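Local atomic coordinates of uncharacterized protein (Streptococcus mutans, PDB entry 4R0J), a protein that probably cleaves precursor CRISPR RNA into crRNA, as a member of the Cas5 family (subtype I-C) of RNA-binding endonucleases. Residues Asn4-Arg9 with Lys122-Met127; Gly46-Ile51 with Phe57-Thr62; Gly17-Phe22 with Arg144-Leu149; Tyr192-Val197 with Lys204-Ser209. All blocks are in the same frame, centred on the assembly; numbering follows the deposited sequence. Where two conformers were deposited one is given.

How the contacts relate
Helices 41-51 and 120-132 pack on the large antiparallel sheet that includes strands 147-152, 11-17, 97-107 and 57-66. Contacts 1 and 2, with centres about 12 Å apart, touch directly: CE of selenomethionine Met-127 lies 3.4 Å from Asn-59 OD1, and His-123 meets Phe-57. Contact 3 lies where the chain leaves this sheet for a smaller one, its centre about 28 Å from that of contact 1 and on the opposite side of the chain's centre. Contact 4 continues the large sheet beyond strand 57-66, where Thr-62 O and Phe-205 N, 3.2 Å apart, probably form a hydrogen bond. It also carries the bound sulfate.

Contact 1: Asn4-Arg9 with Lys122-Met127; sequences NLYRSR and KHEAIM
The hydroxyl of Tyr-6 and the backbone N of Arg-9, in the N-terminal loop, each bond to a different carboxylate oxygen of Glu-124 on helix 122-127. Tyr-6 OH donates to Glu-124 OE2 at 3.0 Å, its ring plane turned 66° from that of the carboxylate. Arg-9 N donates to Glu-124 OE1 at 3.3 Å along a nearly straight path (172°). These two bonds, one to each oxygen and each from out of the carboxylate plane, fix its rotation. The Arg-9 guanidinium goes on to a salt bridge with Glu-128, while its CG passes 3.6 Å from Glu-124 OE1. Glutamate suits this place because its chain, extended beyond CG, spans the gap from helix to loop and offers two acceptors. Tyr-6 has CG opposite its own N (chi1 170°), which swings the ring out to the helix. The CB of Ser-8 lies against Glu-124 CG, 4.1 Å away. Ser-8 OG donates to Arg-9 O at 2.8 Å and is also hydrogen-bonded to Phe-105 N. Around this pairing, the Tyr-6 ring stacks on Trp-107 and Ser-8 bonds through its backbone to Phe-105, both of strand 97-107, while His-123 packs edge-to-face with Phe-57 of strand 57-66.

Contact 2: Gly46-Ile51 with Phe57-Thr62; sequences GIIDGI and FTNVIT
This contact is the packing of helix 41-51 on strand 57-66, the second half of the first beta-alpha-beta crossover of a ferredoxin-like fold, as found in Cas5 and related RAMP proteins. The axes of the two short segments approach to 9.0 Å, with 135° between their N-to-C directions. The apolar part pairs Ile-48 CG1 with Ile-61 CG1 at 3.8 Å, the two chains lying side by side and running opposite ways. A chi1 of -63° sets Ile-48 CG1 beside the backbone N and leaves CG2 anti to it, where CG2 rests 3.6 Å from CG of the Asn-59 amide. Asparagine suits this buried place because its two N-H groups meet two acceptors, Asp-49 OD1 and Tyr-52 O, which fixes the amide's rotation. Asp-49, partly exposed on the helix flank, offers OD1 to both the amide and a water. That water donates to Asp-49 OD1 at 2.9 Å and accepts from Asn-59 N. Asn-59 ND2 itself reaches the anti lone pair of Asp-49 OD1 at 3.0 Å, with an N-H...O angle of 162°.

Contact 3: Gly17-Phe22 with Arg144-Leu149; sequences GDRALF and RECFGL
Segments 17-22 and 144-149 come closest at Gly-17 and Gly-148, whose CA atoms are 4.8 Å apart, and then part to 5.7 Å between the CA atoms of Arg-19 and Cys-146. The chain turns a corner at Asp-18, leaving strand 11-17, the antiparallel neighbour of 147-152, for strand 19-20, which pairs with 91-95 in another sheet. Gly-17 suits the close end: with no side chain, its CA approaches Phe-147 O to 4.0 Å. At and just past the corner, two waters bridge the separating backbones. One accepts from Asp-18 N at 2.8 Å and donates to Phe-147 O, while the other donates to Arg-19 O at 2.7 Å and to Phe-147 O at 2.9 Å. Cys-146 is the main side chain here. Its SG lies alongside the aliphatic part of Arg-19, 3.6 Å from CG, and its CB is 3.5 Å from Arg-19 O. Arg-19 CG stands opposite the backbone N (chi1 177°), which lays the methylenes against the sulfur. A bend further out at chi3 leads the guanidinium away to a cation-pi contact with Tyr-93. A compact cysteine thus touches both the Arg-19 methylenes and the Tyr-93 side chain. The junction of the two sheets combines van der Waals contact of the thiol with methylenes, and backbone N-H and carbonyl groups linked by water.

Contact 4: Tyr192-Val197 with Lys204-Ser209; sequences YFTKTV and KFKPQS. With SO4 (sulfate ion), chain B.
Tyr-192 and Gln-208 supply the stacking part of the contact. Gln-208 CG sits over one face of the phenol ring, 3.5 Å from its centroid and 20° off the normal, a CH-pi contact. The amide beyond it lies almost parallel to the ring (7°), with Gln-208 OE1 3.2 Å from Tyr-192 CE2. A flat, extended glutamine suits such a surface, and its NE2 is held by Ser-178 OG. A van der Waals contact joins the Lys-206 CD methylene to the Thr-194 hydroxyl, OG1, 3.1 Å away, where the lysine chain bends past the threonine. Thr-194 OG1, opposite its own backbone N, donates to Lys-195 O at 2.9 Å. Water supplies the polar links between the segments. One water donates to Thr-194 OG1 at 3.1 Å and accepts from Lys-206 N, and another donates to Val-197 O at 2.7 Å and accepts from Lys-204 N. A sulfate, probably from the crystallisation liquor, accepts a hydrogen bond through O2 from Gln-208 N at 2.7 Å; Tyr-181 OH binds it too, as does Arg-41 NH2, which supplies the charge. Overall, this is a beta hairpin, strands 191-199 and 202-215, whose second strand is interrupted by a bulge or short loop, the two segments being bridged by waters.

Contact 1: Asn4-Arg9 with Lys122-Met127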
loop_
_atom_site.group_PDB
_atom_site.type_symbol
_atom_site.label_atom_id
_atom_site.label_comp_id
_atom_site.label_asym_id
_atom_site.label_seq_id
_atom_site.Cartn_x
_atom_site.Cartn_y
_atom_site.Cartn_z
ATOM N N ASN A 4 18.722 -10.339 13.657
ATOM C CA ASN A 4 17.503 -9.571 13.868
ATOM C C ASN A 4 16.285 -10.474 13.955
ATOM O O ASN A 4 16.387 -11.687 13.769
ATOM C CB ASN A 4 17.302 -8.565 12.734
ATOM C CG ASN A 4 18.544 -7.748 12.457
ATOM O OD1 ASN A 4 19.416 -7.615 13.315
ATOM N ND2 ASN A 4 18.634 -7.195 11.252
ATOM N N LEU A 5 15.128 -9.870 14.219
ATOM C CA LEU A 5 13.877 -10.611 14.235
ATOM C C LEU A 5 13.618 -11.143 12.835
ATOM O O LEU A 5 14.153 -10.614 11.856
ATOM C CB LEU A 5 12.725 -9.715 14.695
ATOM C CG LEU A 5 12.806 -9.246 16.151
ATOM C CD1 LEU A 5 11.561 -8.467 16.539
ATOM C CD2 LEU A 5 13.038 -10.420 17.106
ATOM N N TYR A 6 12.829 -12.205 12.737
ATOM C CA TYR A 6 12.494 -12.760 11.436
ATOM C C TYR A 6 11.903 -11.695 10.516
ATOM O O TYR A 6 11.098 -10.869 10.939
ATOM C CB TYR A 6 11.505 -13.936 11.552
ATOM C CG TYR A 6 10.991 -14.336 10.191
ATOM C CD1 TYR A 6 11.746 -15.159 9.355
ATOM C CD2 TYR A 6 9.778 -13.848 9.716
ATOM C CE1 TYR A 6 11.296 -15.490 8.087
ATOM C CE2 TYR A 6 9.323 -14.175 8.459
ATOM C CZ TYR A 6 10.083 -14.994 7.649
ATOM O OH TYR A 6 9.605 -15.315 6.401
ATOM N N ARG A 7 12.310 -11.733 9.255
ATOM C CA ARG A 7 11.783 -10.859 8.230
ATOM C C ARG A 7 11.795 -11.705 6.965
ATOM O O ARG A 7 12.782 -12.384 6.681
ATOM C CB ARG A 7 12.733 -9.665 8.078
ATOM C CG ARG A 7 12.277 -8.523 7.188
ATOM C CD ARG A 7 13.449 -7.563 7.013
ATOM N NE ARG A 7 13.117 -6.319 6.308
ATOM C CZ ARG A 7 13.020 -6.211 4.985
ATOM N NH1 ARG A 7 13.196 -7.279 4.215
ATOM N NH2 ARG A 7 12.728 -5.038 4.433
ATOM N N SER A 8 10.711 -11.682 6.206
ATOM C CA SER A 8 10.692 -12.372 4.927
ATOM C C SER A 8 11.607 -11.655 3.932
ATOM O O SER A 8 12.088 -10.543 4.184
ATOM C CB SER A 8 9.276 -12.392 4.349
ATOM O OG SER A 8 8.921 -11.124 3.801
ATOM N N ARG A 9 11.839 -12.321 2.806
ATOM C CA ARG A 9 12.500 -11.645 1.704
ATOM C C ARG A 9 11.648 -10.460 1.243
ATOM O O ARG A 9 10.466 -10.344 1.553
ATOM C CB ARG A 9 12.772 -12.605 0.544
ATOM C CG ARG A 9 11.542 -13.009 -0.251
ATOM C CD ARG A 9 11.941 -13.818 -1.472
ATOM N NE ARG A 9 10.807 -14.186 -2.318
ATOM C CZ ARG A 9 10.298 -13.417 -3.281
ATOM N NH1 ARG A 9 10.803 -12.210 -3.525
ATOM N NH2 ARG A 9 9.276 -13.858 -4.001
ATOM N N LYS A 122 6.920 -21.964 4.462
ATOM C CA LYS A 122 5.501 -22.081 4.120
ATOM C C LYS A 122 4.900 -20.762 3.648
ATOM O O LYS A 122 4.290 -20.696 2.581
ATOM C CB LYS A 122 4.703 -22.602 5.317
ATOM C CG LYS A 122 3.195 -22.449 5.168
ATOM C CD LYS A 122 2.481 -22.792 6.466
ATOM C CE LYS A 122 0.975 -22.627 6.338
ATOM N NZ LYS A 122 0.278 -23.145 7.550
ATOM N N HIS A 123 5.064 -19.713 4.449
ATOM C CA HIS A 123 4.432 -18.441 4.152
ATOM C C HIS A 123 5.090 -17.706 2.991
ATOM O O HIS A 123 4.399 -17.068 2.198
ATOM C CB HIS A 123 4.363 -17.565 5.405
ATOM C CG HIS A 123 3.419 -18.100 6.435
ATOM N ND1 HIS A 123 2.051 -18.093 6.258
ATOM C CD2 HIS A 123 3.641 -18.687 7.634
ATOM C CE1 HIS A 123 1.471 -18.651 7.308
ATOM N NE2 HIS A 123 2.413 -19.023 8.155
ATOM N N GLU A 124 6.412 -17.796 2.881
ATOM C CA GLU A 124 7.098 -17.144 1.768
ATOM C C GLU A 124 6.686 -17.773 0.437
ATOM O O GLU A 124 6.493 -17.070 -0.554
ATOM C CB GLU A 124 8.619 -17.163 1.966
ATOM C CG GLU A 124 9.077 -16.295 3.135
ATOM C CD GLU A 124 10.591 -16.153 3.230
ATOM O OE1 GLU A 124 11.190 -15.487 2.348
ATOM O OE2 GLU A 124 11.179 -16.704 4.194
ATOM N N ALA A 125 6.527 -19.093 0.427
ATOM C CA ALA A 125 6.109 -19.804 -0.778
ATOM C C ALA A 125 4.696 -19.387 -1.182
ATOM O O ALA A 125 4.428 -19.098 -2.347
ATOM C CB ALA A 125 6.179 -21.307 -0.563
ATOM N N ILE A 126 3.792 -19.354 -0.211
ATOM C CA ILE A 126 2.424 -18.943 -0.474
ATOM C C ILE A 126 2.346 -17.485 -0.942
ATOM O O ILE A 126 1.565 -17.157 -1.838
ATOM C CB ILE A 126 1.527 -19.147 0.757
ATOM C CG1 ILE A 126 1.446 -20.637 1.111
ATOM C CG2 ILE A 126 0.140 -18.565 0.494
ATOM C CD1 ILE A 126 0.738 -20.927 2.423
HETATM N N MSE A 127 3.152 -16.609 -0.341
HETATM C CA MSE A 127 3.161 -15.203 -0.751
HETATM C C MSE A 127 3.601 -15.090 -2.198
HETATM O O MSE A 127 2.957 -14.425 -3.010
HETATM C CB MSE A 127 4.077 -14.366 0.141
HETATM C CG MSE A 127 4.152 -12.911 -0.263
HETATM SE SE MSE A 127 2.408 -12.021 -0.208
HETATM C CE MSE A 127 2.230 -11.814 1.711
#

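Contact 2: Gly46-Ile51 with Phe57-Thr62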
loop_
_atom_site.group_PDB
_atom_site.type_symbol
_atom_site.label_atom_id
_atom_site.label_comp_id
_atom_site.label_asym_id
_atom_site.label_seq_id
_atom_site.Cartn_x
_atom_site.Cartn_y
_atom_site.Cartn_z
ATOM N N GLY A 46 -4.073 -2.499 2.340
ATOM C CA GLY A 46 -5.290 -3.215 1.981
ATOM C C GLY A 46 -5.037 -4.016 0.725
ATOM O O GLY A 46 -5.513 -5.135 0.579
ATOM N N ILE A 47 -4.270 -3.439 -0.194
ATOM C CA ILE A 47 -3.935 -4.148 -1.427
ATOM C C ILE A 47 -3.065 -5.376 -1.168
ATOM O O ILE A 47 -3.360 -6.477 -1.653
ATOM C CB ILE A 47 -3.250 -3.206 -2.445
ATOM C CG1 ILE A 47 -4.262 -2.161 -2.922
ATOM C CG2 ILE A 47 -2.729 -4.013 -3.630
ATOM C CD1 ILE A 47 -3.624 -0.975 -3.659
ATOM N N ILE A 48 -1.992 -5.196 -0.405
ATOM C CA ILE A 48 -1.071 -6.289 -0.127
ATOM C C ILE A 48 -1.744 -7.382 0.699
ATOM O O ILE A 48 -1.537 -8.576 0.444
ATOM C CB ILE A 48 0.217 -5.799 0.586
ATOM C CG1 ILE A 48 0.998 -4.830 -0.309
ATOM C CG2 ILE A 48 1.093 -6.994 1.020
ATOM C CD1 ILE A 48 1.220 -5.325 -1.728
ATOM N N ASP A 49 -2.525 -6.985 1.700
ATOM C CA ASP A 49 -3.257 -7.973 2.494
ATOM C C ASP A 49 -4.225 -8.758 1.603
ATOM O O ASP A 49 -4.524 -9.931 1.862
ATOM C CB ASP A 49 -4.033 -7.316 3.643
ATOM C CG ASP A 49 -3.144 -6.833 4.777
ATOM O OD1 ASP A 49 -1.941 -7.192 4.833
ATOM O OD2 ASP A 49 -3.670 -6.087 5.640
ATOM N N GLY A 50 -4.748 -8.107 0.567
ATOM C CA GLY A 50 -5.637 -8.783 -0.370
ATOM C C GLY A 50 -4.924 -9.850 -1.187
ATOM O O GLY A 50 -5.523 -10.836 -1.616
ATOM N N ILE A 51 -3.625 -9.660 -1.407
ATOM C CA ILE A 51 -2.821 -10.644 -2.111
ATOM C C ILE A 51 -2.702 -11.894 -1.247
ATOM O O ILE A 51 -2.940 -13.009 -1.719
ATOM C CB ILE A 51 -1.404 -10.079 -2.424
ATOM C CG1 ILE A 51 -1.528 -8.927 -3.420
ATOM C CG2 ILE A 51 -0.478 -11.185 -2.937
ATOM C CD1 ILE A 51 -0.183 -8.246 -3.781
ATOM N N PHE A 57 1.211 -13.411 10.600
ATOM C CA PHE A 57 2.215 -12.445 10.153
ATOM C C PHE A 57 1.617 -11.082 9.849
ATOM O O PHE A 57 0.398 -10.924 9.763
ATOM C CB PHE A 57 3.026 -12.996 8.962
ATOM C CG PHE A 57 2.218 -13.236 7.713
ATOM C CD1 PHE A 57 1.962 -12.192 6.825
ATOM C CD2 PHE A 57 1.753 -14.503 7.395
ATOM C CE1 PHE A 57 1.231 -12.405 5.668
ATOM C CE2 PHE A 57 1.021 -14.723 6.231
ATOM C CZ PHE A 57 0.760 -13.670 5.367
ATOM N N THR A 58 2.494 -10.094 9.723
ATOM C CA THR A 58 2.114 -8.735 9.424
ATOM C C THR A 58 2.858 -8.289 8.172
ATOM O O THR A 58 4.091 -8.321 8.128
ATOM C CB THR A 58 2.483 -7.792 10.584
ATOM O OG1 THR A 58 1.782 -8.197 11.773
ATOM C CG2 THR A 58 2.124 -6.338 10.231
ATOM N N ASN A 59 2.106 -7.875 7.157
ATOM C CA ASN A 59 2.708 -7.316 5.958
ATOM C C ASN A 59 3.176 -5.903 6.248
ATOM O O ASN A 59 2.459 -5.124 6.879
ATOM C CB ASN A 59 1.709 -7.301 4.809
ATOM C CG ASN A 59 1.477 -8.671 4.237
ATOM O OD1 ASN A 59 2.407 -9.464 4.112
ATOM N ND2 ASN A 59 0.231 -8.970 3.911
ATOM N N VAL A 60 4.384 -5.594 5.800
ATOM C CA VAL A 60 5.008 -4.301 6.057
ATOM C C VAL A 60 5.385 -3.706 4.717
ATOM O O VAL A 60 6.257 -4.209 4.030
ATOM C CB VAL A 60 6.261 -4.439 6.944
ATOM C CG1 VAL A 60 6.879 -3.065 7.220
ATOM C CG2 VAL A 60 5.914 -5.144 8.256
ATOM N N ILE A 61 4.678 -2.650 4.335
ATOM C CA ILE A 61 4.930 -1.977 3.065
ATOM C C ILE A 61 6.006 -0.940 3.324
ATOM O O ILE A 61 5.848 -0.079 4.190
ATOM C CB ILE A 61 3.646 -1.295 2.551
ATOM C CG1 ILE A 61 2.623 -2.339 2.071
ATOM C CG2 ILE A 61 3.964 -0.341 1.412
ATOM C CD1 ILE A 61 2.001 -3.178 3.164
ATOM N N THR A 62 7.117 -1.036 2.604
ATOM C CA THR A 62 8.222 -0.101 2.833
ATOM C C THR A 62 8.380 1.006 1.783
ATOM O O THR A 62 8.879 2.084 2.113
ATOM C CB THR A 62 9.571 -0.829 3.035
ATOM O OG1 THR A 62 9.920 -1.548 1.846
ATOM C CG2 THR A 62 9.478 -1.801 4.212
HETATM O O HOH W 1 -0.736 -7.627 7.441
#

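Contact 3: Gly17-Phe22 with Arg144-Leu149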
loop_
_atom_site.group_PDB
_atom_site.type_symbol
_atom_site.label_atom_id
_atom_site.label_comp_id
_atom_site.label_asym_id
_atom_site.label_seq_id
_atom_site.Cartn_x
_atom_site.Cartn_y
_atom_site.Cartn_z
ATOM N N GLY A 17 -4.593 -0.183 -12.397
ATOM C CA GLY A 17 -6.030 0.026 -12.342
ATOM C C GLY A 17 -6.467 1.144 -13.248
ATOM O O GLY A 17 -5.740 2.121 -13.434
ATOM N N ASP A 18 -7.659 1.020 -13.821
ATOM C CA ASP A 18 -8.174 2.082 -14.668
ATOM C C ASP A 18 -8.615 3.276 -13.829
ATOM O O ASP A 18 -8.661 4.407 -14.315
ATOM C CB ASP A 18 -9.329 1.573 -15.534
ATOM C CG ASP A 18 -8.859 0.643 -16.635
ATOM O OD1 ASP A 18 -7.639 0.618 -16.898
ATOM O OD2 ASP A 18 -9.704 -0.056 -17.236
ATOM N N ARG A 19 -8.941 3.008 -12.571
ATOM C CA ARG A 19 -9.509 4.009 -11.691
ATOM C C ARG A 19 -9.161 3.689 -10.247
ATOM O O ARG A 19 -9.068 2.518 -9.858
ATOM C CB ARG A 19 -11.030 4.047 -11.884
ATOM C CG ARG A 19 -11.779 4.994 -10.976
ATOM C CD ARG A 19 -13.266 4.990 -11.317
ATOM N NE ARG A 19 -13.502 5.409 -12.697
ATOM C CZ ARG A 19 -14.694 5.405 -13.285
ATOM N NH1 ARG A 19 -15.766 5.000 -12.613
ATOM N NH2 ARG A 19 -14.818 5.805 -14.544
ATOM N N ALA A 20 -8.961 4.726 -9.443
ATOM C CA ALA A 20 -8.698 4.511 -8.029
ATOM C C ALA A 20 -9.237 5.675 -7.208
ATOM O O ALA A 20 -9.460 6.770 -7.735
ATOM C CB ALA A 20 -7.186 4.306 -7.777
ATOM N N LEU A 21 -9.492 5.414 -5.929
ATOM C CA LEU A 21 -9.987 6.436 -5.014
ATOM C C LEU A 21 -9.339 6.211 -3.654
ATOM O O LEU A 21 -9.722 5.306 -2.908
ATOM C CB LEU A 21 -11.504 6.369 -4.892
ATOM C CG LEU A 21 -12.190 7.383 -3.971
ATOM C CD1 LEU A 21 -11.881 8.801 -4.429
ATOM C CD2 LEU A 21 -13.700 7.154 -3.925
ATOM N N PHE A 22 -8.346 7.027 -3.338
ATOM C CA PHE A 22 -7.616 6.897 -2.079
ATOM C C PHE A 22 -8.015 8.079 -1.217
ATOM O O PHE A 22 -7.869 9.231 -1.622
ATOM C CB PHE A 22 -6.107 6.881 -2.321
ATOM C CG PHE A 22 -5.652 5.760 -3.217
ATOM C CD1 PHE A 22 -5.995 4.442 -2.930
ATOM C CD2 PHE A 22 -4.902 6.029 -4.352
ATOM C CE1 PHE A 22 -5.584 3.399 -3.751
ATOM C CE2 PHE A 22 -4.490 5.001 -5.187
ATOM C CZ PHE A 22 -4.828 3.680 -4.882
ATOM N N ARG A 144 -15.813 -0.574 -4.529
ATOM C CA ARG A 144 -16.105 -1.938 -4.962
ATOM C C ARG A 144 -16.121 -2.038 -6.488
ATOM O O ARG A 144 -16.243 -3.131 -7.047
ATOM C CB ARG A 144 -17.426 -2.442 -4.370
ATOM C CG ARG A 144 -18.673 -1.779 -4.929
ATOM C CD ARG A 144 -19.933 -2.421 -4.350
ATOM N NE ARG A 144 -20.073 -2.167 -2.919
ATOM C CZ ARG A 144 -20.560 -3.044 -2.044
ATOM N NH1 ARG A 144 -20.954 -4.248 -2.445
ATOM N NH2 ARG A 144 -20.647 -2.715 -0.761
ATOM N N GLU A 145 -15.997 -0.894 -7.156
ATOM C CA GLU A 145 -16.003 -0.858 -8.617
ATOM C C GLU A 145 -14.615 -0.570 -9.191
ATOM O O GLU A 145 -14.407 -0.660 -10.401
ATOM C CB GLU A 145 -17.009 0.177 -9.134
ATOM C CG GLU A 145 -18.422 0.021 -8.578
ATOM C CD GLU A 145 -19.064 -1.309 -8.945
ATOM O OE1 GLU A 145 -18.429 -2.104 -9.672
ATOM O OE2 GLU A 145 -20.210 -1.559 -8.506
ATOM N N CYS A 146 -13.672 -0.220 -8.323
ATOM C CA CYS A 146 -12.298 0.053 -8.744
ATOM C C CYS A 146 -11.435 -1.190 -8.566
ATOM O O CYS A 146 -10.769 -1.338 -7.552
ATOM C CB CYS A 146 -11.708 1.202 -7.921
ATOM S SG CYS A 146 -12.475 2.809 -8.240
ATOM N N PHE A 147 -11.445 -2.087 -9.547
ATOM C CA PHE A 147 -10.636 -3.296 -9.427
ATOM C C PHE A 147 -9.182 -3.028 -9.784
ATOM O O PHE A 147 -8.893 -2.231 -10.674
ATOM C CB PHE A 147 -11.185 -4.413 -10.311
ATOM C CG PHE A 147 -12.406 -5.076 -9.748
ATOM C CD1 PHE A 147 -12.289 -6.164 -8.892
ATOM C CD2 PHE A 147 -13.672 -4.603 -10.061
ATOM C CE1 PHE A 147 -13.419 -6.779 -8.370
ATOM C CE2 PHE A 147 -14.803 -5.206 -9.542
ATOM C CZ PHE A 147 -14.674 -6.297 -8.694
ATOM N N GLY A 148 -8.280 -3.710 -9.090
ATOM C CA GLY A 148 -6.865 -3.625 -9.382
ATOM C C GLY A 148 -6.370 -4.938 -9.949
ATOM O O GLY A 148 -6.953 -5.994 -9.714
ATOM N N LEU A 149 -5.300 -4.863 -10.724
ATOM C CA LEU A 149 -4.677 -6.042 -11.293
ATOM C C LEU A 149 -3.266 -6.122 -10.728
ATOM O O LEU A 149 -2.487 -5.177 -10.843
ATOM C CB LEU A 149 -4.632 -5.922 -12.811
ATOM C CG LEU A 149 -4.443 -7.194 -13.630
ATOM C CD1 LEU A 149 -5.629 -8.122 -13.432
ATOM C CD2 LEU A 149 -4.268 -6.836 -15.101
HETATM O O HOH W 2 -8.967 -1.498 -13.890
HETATM O O HOH W 3 -9.714 0.421 -11.377
#

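Contact 4: Tyr192-Val197 with Lys204-Ser209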
loop_
_atom_site.group_PDB
_atom_site.type_symbol
_atom_site.label_atom_id
_atom_site.label_comp_id
_atom_site.label_asym_id
_atom_site.label_seq_id
_atom_site.Cartn_x
_atom_site.Cartn_y
_atom_site.Cartn_z
ATOM N N TYR A 192 -3.220 8.468 12.302
ATOM C CA TYR A 192 -1.872 8.967 12.089
ATOM C C TYR A 192 -1.770 9.568 10.701
ATOM O O TYR A 192 -2.335 9.033 9.746
ATOM C CB TYR A 192 -0.858 7.839 12.245
ATOM C CG TYR A 192 -0.723 7.371 13.667
ATOM C CD1 TYR A 192 0.182 7.972 14.532
ATOM C CD2 TYR A 192 -1.530 6.352 14.164
ATOM C CE1 TYR A 192 0.296 7.554 15.849
ATOM C CE2 TYR A 192 -1.419 5.930 15.473
ATOM C CZ TYR A 192 -0.507 6.533 16.313
ATOM O OH TYR A 192 -0.400 6.113 17.621
ATOM N N PHE A 193 -1.042 10.682 10.589
ATOM C CA PHE A 193 -0.818 11.331 9.296
ATOM C C PHE A 193 0.657 11.626 9.134
ATOM O O PHE A 193 1.366 11.823 10.120
ATOM C CB PHE A 193 -1.546 12.671 9.196
ATOM C CG PHE A 193 -3.041 12.563 9.264
ATOM C CD1 PHE A 193 -3.675 12.275 10.463
ATOM C CD2 PHE A 193 -3.809 12.759 8.132
ATOM C CE1 PHE A 193 -5.054 12.183 10.531
ATOM C CE2 PHE A 193 -5.196 12.660 8.199
ATOM C CZ PHE A 193 -5.807 12.377 9.391
ATOM N N THR A 194 1.101 11.724 7.883
ATOM C CA THR A 194 2.522 11.867 7.610
ATOM C C THR A 194 2.785 12.858 6.489
ATOM O O THR A 194 2.030 12.927 5.515
ATOM C CB THR A 194 3.131 10.497 7.205
ATOM O OG1 THR A 194 4.538 10.629 6.985
ATOM C CG2 THR A 194 2.463 9.957 5.941
ATOM N N LYS A 195 3.855 13.633 6.639
ATOM C CA LYS A 195 4.395 14.391 5.513
ATOM C C LYS A 195 4.747 13.379 4.446
ATOM O O LYS A 195 5.320 12.329 4.741
ATOM C CB LYS A 195 5.643 15.160 5.929
ATOM C CG LYS A 195 5.406 16.256 6.937
ATOM C CD LYS A 195 6.667 17.114 7.065
ATOM C CE LYS A 195 6.497 18.218 8.089
ATOM N NZ LYS A 195 7.698 19.110 8.106
ATOM N N THR A 196 4.381 13.666 3.205
ATOM C CA THR A 196 4.582 12.705 2.125
ATOM C C THR A 196 5.440 13.314 1.023
ATOM O O THR A 196 5.040 14.290 0.402
ATOM C CB THR A 196 3.239 12.274 1.536
ATOM O OG1 THR A 196 2.448 11.666 2.571
ATOM C CG2 THR A 196 3.443 11.272 0.410
ATOM N N VAL A 197 6.619 12.739 0.796
ATOM C CA VAL A 197 7.532 13.250 -0.241
ATOM C C VAL A 197 7.750 12.138 -1.271
ATOM O O VAL A 197 8.024 10.987 -0.921
ATOM C CB VAL A 197 8.873 13.682 0.360
ATOM C CG1 VAL A 197 9.878 14.027 -0.741
ATOM C CG2 VAL A 197 8.679 14.860 1.318
ATOM N N LYS A 204 8.549 6.460 0.419
ATOM C CA LYS A 204 8.853 5.549 1.510
ATOM C C LYS A 204 7.840 5.758 2.621
ATOM O O LYS A 204 7.289 6.852 2.777
ATOM C CB LYS A 204 10.262 5.803 2.045
ATOM C CG LYS A 204 11.367 5.646 1.018
ATOM C CD LYS A 204 12.717 5.884 1.672
ATOM C CE LYS A 204 13.843 5.797 0.657
ATOM N NZ LYS A 204 13.877 4.451 0.022
ATOM N N PHE A 205 7.570 4.705 3.382
ATOM C CA PHE A 205 6.598 4.799 4.453
ATOM C C PHE A 205 7.255 4.580 5.796
ATOM O O PHE A 205 7.887 3.550 6.021
ATOM C CB PHE A 205 5.433 3.817 4.236
ATOM C CG PHE A 205 4.611 4.143 3.033
ATOM C CD1 PHE A 205 3.604 5.087 3.105
ATOM C CD2 PHE A 205 4.895 3.560 1.808
ATOM C CE1 PHE A 205 2.866 5.421 1.992
ATOM C CE2 PHE A 205 4.161 3.889 0.683
ATOM C CZ PHE A 205 3.148 4.828 0.767
ATOM N N LYS A 206 7.116 5.567 6.676
ATOM C CA LYS A 206 7.723 5.511 7.997
ATOM C C LYS A 206 6.816 4.746 8.950
ATOM O O LYS A 206 5.623 4.596 8.693
ATOM C CB LYS A 206 7.990 6.924 8.528
ATOM C CG LYS A 206 6.731 7.735 8.823
ATOM C CD LYS A 206 6.909 9.211 8.451
ATOM C CE LYS A 206 7.971 9.894 9.295
ATOM N NZ LYS A 206 8.194 11.317 8.883
ATOM N N PRO A 207 7.389 4.238 10.045
ATOM C CA PRO A 207 6.582 3.554 11.055
ATOM C C PRO A 207 5.542 4.503 11.617
ATOM O O PRO A 207 5.746 5.716 11.652
ATOM C CB PRO A 207 7.600 3.209 12.147
ATOM C CG PRO A 207 8.923 3.212 11.459
ATOM C CD PRO A 207 8.821 4.257 10.390
ATOM N N GLN A 208 4.437 3.942 12.075
ATOM C CA GLN A 208 3.364 4.722 12.653
ATOM C C GLN A 208 3.863 5.632 13.769
ATOM O O GLN A 208 3.397 6.760 13.917
ATOM C CB GLN A 208 2.316 3.770 13.208
ATOM C CG GLN A 208 0.937 4.331 13.220
ATOM C CD GLN A 208 -0.030 3.369 13.856
ATOM O OE1 GLN A 208 0.044 3.106 15.054
ATOM N NE2 GLN A 208 -0.932 2.822 13.056
ATOM N N SER A 209 4.823 5.137 14.544
ATOM C CA SER A 209 5.377 5.875 15.677
ATOM C C SER A 209 6.194 7.112 15.287
ATOM O O SER A 209 6.546 7.922 16.144
ATOM C CB SER A 209 6.234 4.943 16.538
ATOM O OG SER A 209 7.286 4.372 15.777
HETATM S S SO4 B . 3.880 0.244 11.829
HETATM O O1 SO4 B . 4.225 0.464 13.231
HETATM O O2 SO4 B . 3.873 1.529 11.130
HETATM O O3 SO4 B . 4.872 -0.634 11.215
HETATM O O4 SO4 B . 2.559 -0.382 11.741
HETATM O O HOH W 4 5.303 7.916 5.819
HETATM O O HOH W 5 7.193 10.287 2.668
HETATM O O HOH W 6 9.141 9.321 0.870
#